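Local atomic coordinates of thioredoxin family protein (Pseudomonas aeruginosa, PDB entry 1Z6N), a protein that is of unknown function but belongs to the thioredoxin family, which hints at a thiol-redox role, and binds a magnesium ion. Residues A[12-17]-A[88-93]; A[6-11]-A[55-60]. One frame throughout, in Å; residues are numbered along the deposited sequence.

Contact 1: A[12-17]-A[88-93]; sequences EDFAAF and LAIISK. With MG (magnesium ion), chain B.
Leu88 meets the start of the 14-19 helix through a shared water: its carbonyl O accepts from water 2, which in turn accepts from Phe14 N, each bond 2.9 Å long. The first-turn amide is thereby tied to the strand by water, not by a direct bond. At Ala89 the link is a CA-H...O contact, with CA lying 3.4 Å from Glu12 O. Ile90 supplies most of the strand's share of the interface. Its N donates to Glu12 O and its O accepts from Glu12 N, both at 2.8 Å; the second bond is the straighter (162° at the hydrogen against 146°). This reciprocal pair defines a single antiparallel bridge.

The Ile90 side chain turns toward the helix and its two branches part. CG2, anti to the backbone N, touches Phe17 CD1 at 3.6 Å, while Ile90 CD1 lies over the face of the Phe17 ring in a CH-pi contact, 4.1 Å from its centroid and 28° off the normal. Ile90 CD1 meets the Phe14 ring quite differently, at its edge, 4.0 Å from CD1 of Phe14. Phe14 also packs on Leu73 of helix 67-82 and Val29 of helix 23-39, so this cluster reaches the helical layer beside the sheet.

Asp13, whose CB points away from the strand, splits its carboxylate between two tasks. OD1 accepts from Ala16 N and from water 1, whereas OD2 binds the magnesium ion directly at 2.1 Å. Five waters, water 1 among them, complete six ligands. The arrangement is a one-bridge extension of the outer edge of a thioredoxin-like sheet, followed by an Asp N-cap that doubles as a magnesium site.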
ATOM      1  N   GLU A  12       4.684  11.295  -4.196  1.00  7.84           N
ATOM      2  CA  GLU A  12       6.002  10.825  -4.621  1.00  7.96           C
ATOM      3  C   GLU A  12       5.991   9.353  -5.033  1.00  7.12           C
ATOM      4  O   GLU A  12       5.186   8.568  -4.522  1.00  7.40           O
ATOM      5  CB  GLU A  12       7.020  11.084  -3.517  1.00  9.67           C
ATOM      6  CG  GLU A  12       7.112  12.588  -3.207  1.00 12.33           C
ATOM      7  CD  GLU A  12       8.359  13.017  -2.447  1.00 18.52           C
ATOM      8  OE1 GLU A  12       8.215  13.393  -1.253  1.00 21.45           O
ATOM      9  OE2 GLU A  12       9.468  13.025  -3.040  1.00 13.06           O
ATOM     10  N   ASP A  13       6.870   8.981  -5.967  1.00  6.61           N
ATOM     11  CA  ASP A  13       7.011   7.567  -6.274  1.00  6.36           C
ATOM     12  C   ASP A  13       7.707   6.849  -5.108  1.00  6.42           C
ATOM     13  O   ASP A  13       8.276   7.485  -4.220  1.00  6.61           O
ATOM     14  CB  ASP A  13       7.673   7.313  -7.643  1.00  6.38           C
ATOM     15  CG  ASP A  13       9.075   7.891  -7.730  1.00  8.44           C
ATOM     16  OD1 ASP A  13       9.896   7.634  -6.821  1.00  7.43           O
ATOM     17  OD2 ASP A  13       9.377   8.592  -8.733  1.00  7.60           O
ATOM     18  N   PHE A  14       7.633   5.517  -5.097  1.00  6.13           N
ATOM     19  CA  PHE A  14       8.159   4.759  -3.969  1.00  6.57           C
ATOM     20  C   PHE A  14       9.641   4.989  -3.746  1.00  6.32           C
ATOM     21  O   PHE A  14      10.098   5.156  -2.600  1.00  6.67           O
ATOM     22  CB  PHE A  14       7.859   3.275  -4.126  1.00  7.07           C
ATOM     23  CG  PHE A  14       8.234   2.455  -2.927  1.00  7.99           C
ATOM     24  CD1 PHE A  14       7.487   2.557  -1.742  1.00  8.80           C
ATOM     25  CD2 PHE A  14       9.322   1.591  -2.967  1.00  8.84           C
ATOM     26  CE1 PHE A  14       7.836   1.784  -0.616  1.00  9.93           C
ATOM     27  CE2 PHE A  14       9.668   0.808  -1.847  1.00  9.47           C
ATOM     28  CZ  PHE A  14       8.918   0.917  -0.681  1.00  9.28           C
ATOM     29  N   ALA A  15      10.404   5.022  -4.833  1.00  5.83           N
ATOM     30  CA  ALA A  15      11.846   5.219  -4.709  1.00  6.55           C
ATOM     31  C   ALA A  15      12.173   6.566  -4.041  1.00  6.98           C
ATOM     32  O   ALA A  15      13.083   6.650  -3.210  1.00  7.70           O
ATOM     33  CB  ALA A  15      12.486   5.112  -6.069  1.00  6.78           C
ATOM     34  N   ALA A  16      11.455   7.617  -4.417  1.00  6.52           N
ATOM     35  CA  ALA A  16      11.700   8.929  -3.839  1.00  6.35           C
ATOM     36  C   ALA A  16      11.255   8.927  -2.367  1.00  7.18           C
ATOM     37  O   ALA A  16      11.951   9.463  -1.498  1.00  8.79           O
ATOM     38  CB  ALA A  16      10.932   9.987  -4.614  1.00  6.88           C
ATOM     39  N   PHE A  17      10.089   8.343  -2.091  1.00  7.47           N
ATOM     40  CA  PHE A  17       9.602   8.215  -0.710  1.00  7.72           C
ATOM     41  C   PHE A  17      10.647   7.523   0.174  1.00  7.64           C
ATOM     42  O   PHE A  17      11.013   8.044   1.241  1.00  7.76           O
ATOM     43  CB  PHE A  17       8.300   7.410  -0.771  1.00  8.17           C
ATOM     44  CG  PHE A  17       7.759   6.987   0.563  1.00  7.55           C
ATOM     45  CD1 PHE A  17       7.106   7.895   1.380  1.00  8.38           C
ATOM     46  CD2 PHE A  17       7.865   5.661   0.964  1.00  9.96           C
ATOM     47  CE1 PHE A  17       6.558   7.469   2.620  1.00  9.91           C
ATOM     48  CE2 PHE A  17       7.329   5.246   2.181  1.00 10.07           C
ATOM     49  CZ  PHE A  17       6.670   6.158   2.997  1.00  9.04           C
ATOM     50  N   LEU A  88       1.815   3.308  -7.608  1.00  9.89           N
ATOM     51  CA  LEU A  88       1.672   3.985  -6.305  1.00 10.55           C
ATOM     52  C   LEU A  88       2.180   5.405  -6.392  1.00  9.90           C
ATOM     53  O   LEU A  88       3.213   5.650  -7.016  1.00  9.88           O
ATOM     54  CB  LEU A  88       2.537   3.318  -5.212  1.00 11.72           C
ATOM     55  CG  LEU A  88       2.153   2.024  -4.513  1.00 14.58           C
ATOM     56  CD1 LEU A  88       2.144   0.874  -5.508  1.00 14.57           C
ATOM     57  CD2 LEU A  88       3.136   1.735  -3.388  1.00 13.11           C
ATOM     58  N   ALA A  89       1.477   6.319  -5.717  1.00  8.24           N
ATOM     59  CA  ALA A  89       2.033   7.653  -5.443  1.00  7.89           C
ATOM     60  C   ALA A  89       1.708   7.948  -3.999  1.00  8.26           C
ATOM     61  O   ALA A  89       0.598   7.646  -3.534  1.00  8.11           O
ATOM     62  CB  ALA A  89       1.412   8.691  -6.336  1.00  9.59           C
ATOM     63  N   ILE A  90       2.654   8.554  -3.285  1.00  6.92           N
ATOM     64  CA  ILE A  90       2.537   8.665  -1.818  1.00  7.45           C
ATOM     65  C   ILE A  90       2.571  10.122  -1.357  1.00  8.02           C
ATOM     66  O   ILE A  90       3.496  10.870  -1.686  1.00  7.85           O
ATOM     67  CB  ILE A  90       3.696   7.894  -1.148  1.00  7.88           C
ATOM     68  CG1 ILE A  90       3.641   6.417  -1.583  1.00  8.91           C
ATOM     69  CG2 ILE A  90       3.605   7.945   0.365  1.00  8.27           C
ATOM     70  CD1 ILE A  90       5.015   5.692  -1.542  1.00 10.92           C
ATOM     71  N   ILE A  91       1.518  10.507  -0.636  1.00  7.56           N
ATOM     72  CA  ILE A  91       1.415  11.821   0.023  1.00  7.80           C
ATOM     73  C   ILE A  91       1.569  11.640   1.524  1.00  8.08           C
ATOM     74  O   ILE A  91       1.600  10.504   2.026  1.00  7.84           O
ATOM     75  CB  ILE A  91       0.070  12.510  -0.270  1.00  7.75           C
ATOM     76  CG1 ILE A  91      -1.103  11.665   0.262  1.00  8.45           C
ATOM     77  CG2 ILE A  91      -0.055  12.804  -1.758  1.00  8.83           C
ATOM     78  CD1 ILE A  91      -2.484  12.372   0.166  1.00  8.26           C
ATOM     79  N   SER A  92       1.728  12.758   2.233  1.00  7.53           N
ATOM     80  CA  SER A  92       2.008  12.689   3.675  1.00  7.79           C
ATOM     81  C   SER A  92       0.762  12.379   4.501  1.00  7.50           C
ATOM     82  O   SER A  92      -0.379  12.556   4.052  1.00  8.58           O
ATOM     83  CB  SER A  92       2.581  14.004   4.163  1.00  8.17           C
ATOM     84  OG  SER A  92       1.551  14.983   4.153  1.00  8.49           O
ATOM     85  N   LYS A  93       0.960  11.954   5.750  1.00  6.59           N
ATOM     86  CA  LYS A  93      -0.142  11.809   6.680  1.00  7.60           C
ATOM     87  C   LYS A  93      -0.867  13.134   6.869  1.00  7.07           C
ATOM     88  O   LYS A  93      -2.108  13.181   6.873  1.00  8.08           O
ATOM     89  CB  LYS A  93       0.409  11.308   8.016  1.00  8.15           C
ATOM     90  CG  LYS A  93      -0.672  11.125   9.070  1.00  9.31           C
ATOM     91  CD  LYS A  93      -0.088  10.531  10.355  1.00 11.48           C
ATOM     92  CE  LYS A  93      -1.082  10.708  11.525  1.00 16.09           C
ATOM     93  NZ  LYS A  93      -0.504  10.301  12.833  1.00 18.91           N
TER
HETATM   94 MG    MG B 301      11.135   9.292  -9.559  1.00  6.28          MG
HETATM   95  O   HOH W   1      12.162   8.701  -7.863  1.00  5.28           O
HETATM   96  O   HOH W   2       5.787   4.382  -6.973  1.00  7.68           O
HETATM   97  O   HOH W   3      12.893   9.926 -10.402  1.00  5.18           O
HETATM   98  O   HOH W   4      10.654  11.024  -8.819  1.00  8.66           O
HETATM   99  O   HOH W   5      10.095   9.677 -11.349  1.00  6.81           O
HETATM  100  O   HOH W   6      11.420   7.309 -10.395  1.00  6.40           O

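Contact 2: A[6-11]-A[55-60]; sequences ELFDIG and RYRLLV
Phe8 and Leu7 of helix 4-10 pack on strand 56-61, an inner strand of the thioredoxin-like sheet, in a helix-on-sheet contact. The short segment axes pass 8.7 Å apart at 80°, so the helix runs nearly across the strand.

The aromatic part of the contact is a CH-pi interaction. Arg57 sends its aliphatic chain across one face of the Phe8 ring: CD stands 3.9 Å from the ring centroid, a mere 11° off the normal, and CB comes within 3.6 Å of Phe8 CE1. From CG to NE the arginine is extended, which carries its charged end past the ring instead of onto it. The guanidinium plane is turned 76° from the ring plane, with Phe8 CE2 near the guanidinium edge, so the CD methylene, not the cation, lies over the ring face. NH1 finds its hydrogen bond at Glu119 O.

Apolar packing supplies the second component. Leu59 has CG anti to its backbone N, directing the branched end, CD1 and CD2, to the helix, where CD2 touches Leu7 CB at 3.9 Å and CD1 lies at the same distance from Phe8 N. Strand 113-117 backs this leucine through Leu117, and Leu7 also rests on Leu100 and on Arg95 of helix 93-99. Leu58 points away, into the other side of the sheet, where it meets Val114 and Val116.

The polar backbone makes one approach to the aromatic ring, at its rim: the Leu58 carbonyl lies near the ring plane, its O 3.6 Å from Phe8 CE1.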
ATOM      1  N   GLU A   6      -5.297  15.251  -8.759  1.00  8.62           N
ATOM      2  CA  GLU A   6      -4.376  16.285  -8.278  1.00  9.62           C
ATOM      3  C   GLU A   6      -3.470  15.764  -7.158  1.00  8.50           C
ATOM      4  O   GLU A   6      -2.255  16.020  -7.145  1.00  8.63           O
ATOM      5  CB  GLU A   6      -5.148  17.532  -7.821  1.00  9.31           C
ATOM      6  CG  GLU A   6      -5.735  18.296  -8.999  1.00 11.82           C
ATOM      7  CD  GLU A   6      -6.648  19.437  -8.610  1.00 12.52           C
ATOM      8  OE1 GLU A   6      -7.273  19.405  -7.525  1.00 12.64           O
ATOM      9  OE2 GLU A   6      -6.762  20.383  -9.426  1.00 18.71           O
ATOM     10  N   LEU A   7      -4.055  15.020  -6.222  1.00  8.24           N
ATOM     11  CA  LEU A   7      -3.273  14.439  -5.133  1.00  7.95           C
ATOM     12  C   LEU A   7      -2.321  13.375  -5.638  1.00  8.58           C
ATOM     13  O   LEU A   7      -1.148  13.338  -5.252  1.00  8.28           O
ATOM     14  CB  LEU A   7      -4.195  13.811  -4.083  1.00  7.88           C
ATOM     15  CG  LEU A   7      -5.063  14.832  -3.335  1.00  8.32           C
ATOM     16  CD1 LEU A   7      -6.113  14.126  -2.489  1.00 11.15           C
ATOM     17  CD2 LEU A   7      -4.171  15.731  -2.447  1.00  8.58           C
ATOM     18  N   PHE A   8      -2.805  12.503  -6.521  1.00  7.98           N
ATOM     19  CA  PHE A   8      -1.906  11.494  -7.107  1.00  8.16           C
ATOM     20  C   PHE A   8      -0.706  12.123  -7.831  1.00  8.58           C
ATOM     21  O   PHE A   8       0.450  11.662  -7.715  1.00  8.94           O
ATOM     22  CB  PHE A   8      -2.690  10.562  -8.048  1.00  8.91           C
ATOM     23  CG  PHE A   8      -1.918   9.337  -8.455  1.00  7.76           C
ATOM     24  CD1 PHE A   8      -1.948   8.187  -7.669  1.00  9.50           C
ATOM     25  CD2 PHE A   8      -1.153   9.336  -9.618  1.00  9.46           C
ATOM     26  CE1 PHE A   8      -1.220   7.056  -8.018  1.00 10.50           C
ATOM     27  CE2 PHE A   8      -0.435   8.195  -9.977  1.00  9.64           C
ATOM     28  CZ  PHE A   8      -0.465   7.061  -9.169  1.00  9.56           C
ATOM     29  N   ASP A   9      -0.985  13.212  -8.539  1.00  8.08           N
ATOM     30  CA  ASP A   9       0.042  13.909  -9.315  1.00  9.22           C
ATOM     31  C   ASP A   9       1.159  14.476  -8.422  1.00  9.04           C
ATOM     32  O   ASP A   9       2.320  14.544  -8.855  1.00 10.16           O
ATOM     33  CB  ASP A   9      -0.604  15.009 -10.139  1.00 10.46           C
ATOM     34  CG  ASP A   9       0.375  15.693 -11.037  1.00 17.39           C
ATOM     35  OD1 ASP A   9       0.861  15.035 -11.990  1.00 22.64           O
ATOM     36  OD2 ASP A   9       0.667  16.889 -10.786  1.00 24.20           O
ATOM     37  N   ILE A  10       0.836  14.886  -7.191  1.00  7.47           N
ATOM     38  CA  ILE A  10       1.872  15.438  -6.305  1.00  7.50           C
ATOM     39  C   ILE A  10       2.477  14.401  -5.344  1.00  7.46           C
ATOM     40  O   ILE A  10       3.466  14.673  -4.657  1.00  8.03           O
ATOM     41  CB  ILE A  10       1.413  16.697  -5.513  1.00  7.53           C
ATOM     42  CG1 ILE A  10       0.247  16.362  -4.563  1.00  6.96           C
ATOM     43  CG2 ILE A  10       1.096  17.854  -6.479  1.00  6.70           C
ATOM     44  CD1 ILE A  10       0.133  17.337  -3.405  1.00  8.31           C
ATOM     45  N   GLY A  11       1.884  13.213  -5.294  1.00  7.38           N
ATOM     46  CA  GLY A  11       2.470  12.142  -4.524  1.00  7.74           C
ATOM     47  C   GLY A  11       3.832  11.779  -5.084  1.00  6.97           C
ATOM     48  O   GLY A  11       4.112  11.941  -6.283  1.00  7.55           O
ATOM     49  N   ARG A  55      -5.335  -0.262 -15.998  1.00 15.92           N
ATOM     50  CA  ARG A  55      -4.476   0.519 -15.101  1.00 15.18           C
ATOM     51  C   ARG A  55      -5.192   0.899 -13.807  1.00 13.84           C
ATOM     52  O   ARG A  55      -6.371   1.284 -13.815  1.00 13.88           O
ATOM     53  CB  ARG A  55      -3.933   1.765 -15.803  1.00 15.61           C
ATOM     54  CG  ARG A  55      -3.193   1.459 -17.113  1.00 18.86           C
ATOM     55  CD  ARG A  55      -2.466   2.675 -17.648  1.00 23.24           C
ATOM     56  NE  ARG A  55      -1.045   2.628 -17.314  1.00 28.56           N
ATOM     57  CZ  ARG A  55      -0.084   2.221 -18.144  1.00 29.84           C
ATOM     58  NH1 ARG A  55      -0.375   1.832 -19.383  1.00 31.53           N
ATOM     59  NH2 ARG A  55       1.180   2.211 -17.731  1.00 30.70           N
ATOM     60  N   TYR A  56      -4.473   0.761 -12.698  1.00 12.25           N
ATOM     61  CA  TYR A  56      -4.999   1.113 -11.382  1.00 11.33           C
ATOM     62  C   TYR A  56      -3.986   1.971 -10.680  1.00 10.94           C
ATOM     63  O   TYR A  56      -2.781   1.794 -10.850  1.00 11.09           O
ATOM     64  CB  TYR A  56      -5.305  -0.139 -10.556  1.00 11.42           C
ATOM     65  CG  TYR A  56      -6.414  -0.929 -11.188  1.00 10.89           C
ATOM     66  CD1 TYR A  56      -7.745  -0.697 -10.850  1.00 10.60           C
ATOM     67  CD2 TYR A  56      -6.132  -1.876 -12.176  1.00 10.44           C
ATOM     68  CE1 TYR A  56      -8.770  -1.405 -11.467  1.00  9.63           C
ATOM     69  CE2 TYR A  56      -7.147  -2.592 -12.801  1.00  9.93           C
ATOM     70  CZ  TYR A  56      -8.462  -2.355 -12.438  1.00 10.19           C
ATOM     71  OH  TYR A  56      -9.487  -3.052 -13.058  1.00 10.21           O
ATOM     72  N   ARG A  57      -4.489   2.909  -9.892  1.00 10.00           N
ATOM     73  CA  ARG A  57      -3.636   3.843  -9.174  1.00 10.84           C
ATOM     74  C   ARG A  57      -3.864   3.683  -7.682  1.00 10.26           C
ATOM     75  O   ARG A  57      -5.009   3.662  -7.225  1.00 10.98           O
ATOM     76  CB  ARG A  57      -3.957   5.268  -9.612  1.00 11.48           C
ATOM     77  CG  ARG A  57      -3.559   5.526 -11.056  1.00 15.10           C
ATOM     78  CD  ARG A  57      -3.771   6.974 -11.407  1.00 21.06           C
ATOM     79  NE  ARG A  57      -3.559   7.241 -12.825  1.00 25.37           N
ATOM     80  CZ  ARG A  57      -4.515   7.184 -13.747  1.00 26.95           C
ATOM     81  NH1 ARG A  57      -5.756   6.863 -13.405  1.00 28.48           N
ATOM     82  NH2 ARG A  57      -4.232   7.454 -15.012  1.00 27.88           N
ATOM     83  N   LEU A  58      -2.774   3.561  -6.922  1.00  8.58           N
ATOM     84  CA  LEU A  58      -2.853   3.476  -5.476  1.00  8.12           C
ATOM     85  C   LEU A  58      -2.391   4.829  -4.938  1.00  7.82           C
ATOM     86  O   LEU A  58      -1.201   5.150  -5.004  1.00  8.08           O
ATOM     87  CB  LEU A  58      -1.961   2.337  -4.949  1.00  8.28           C
ATOM     88  CG  LEU A  58      -2.211   0.926  -5.503  1.00  9.99           C
ATOM     89  CD1 LEU A  58      -1.359  -0.138  -4.802  1.00 10.10           C
ATOM     90  CD2 LEU A  58      -3.684   0.555  -5.434  1.00 10.58           C
ATOM     91  N   LEU A  59      -3.354   5.634  -4.485  1.00  7.04           N
ATOM     92  CA  LEU A  59      -3.055   6.893  -3.800  1.00  7.52           C
ATOM     93  C   LEU A  59      -2.847   6.571  -2.332  1.00  7.36           C
ATOM     94  O   LEU A  59      -3.766   6.135  -1.630  1.00  7.46           O
ATOM     95  CB  LEU A  59      -4.188   7.910  -3.969  1.00  7.09           C
ATOM     96  CG  LEU A  59      -4.013   9.227  -3.206  1.00  8.07           C
ATOM     97  CD1 LEU A  59      -2.717   9.964  -3.619  1.00  7.99           C
ATOM     98  CD2 LEU A  59      -5.224  10.110  -3.445  1.00  9.57           C
ATOM     99  N   VAL A  60      -1.619   6.785  -1.871  1.00  7.69           N
ATOM    100  CA  VAL A  60      -1.239   6.343  -0.541  1.00  8.13           C
ATOM    101  C   VAL A  60      -0.881   7.506   0.360  1.00  8.36           C
ATOM    102  O   VAL A  60      -0.172   8.399  -0.064  1.00  8.64           O
ATOM    103  CB  VAL A  60       0.020   5.440  -0.622  1.00  8.06           C
ATOM    104  CG1 VAL A  60       0.461   4.982   0.767  1.00  9.72           C
ATOM    105  CG2 VAL A  60      -0.234   4.227  -1.518  1.00  8.41           C
TER

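Along the chain the segments alternate, 6-11 and 12-17 coming first, then 55-60 and 88-93, and the centres of the two contacts are about 9 Å apart. Strands 56-61 and 86-91 are parallel neighbours in one sheet, with 86-91 at its edge; Ala89 O to Val60 N (2.9 Å) and Ile91 N to Val60 O (2.8 Å) are probable hydrogen bonds joining the contacts. Helix 4-10 leads through Gly11, Glu12 and Asp13 into helix 14-19, so the N-terminal region rounds the sheet edge: contact 2 lies on one side, while the phenylalanines of contact 1 reach the other, where helix 67-82 packs. The side chain of Phe8 is about 12 Å from the magnesium ion, which only contact 1 binds.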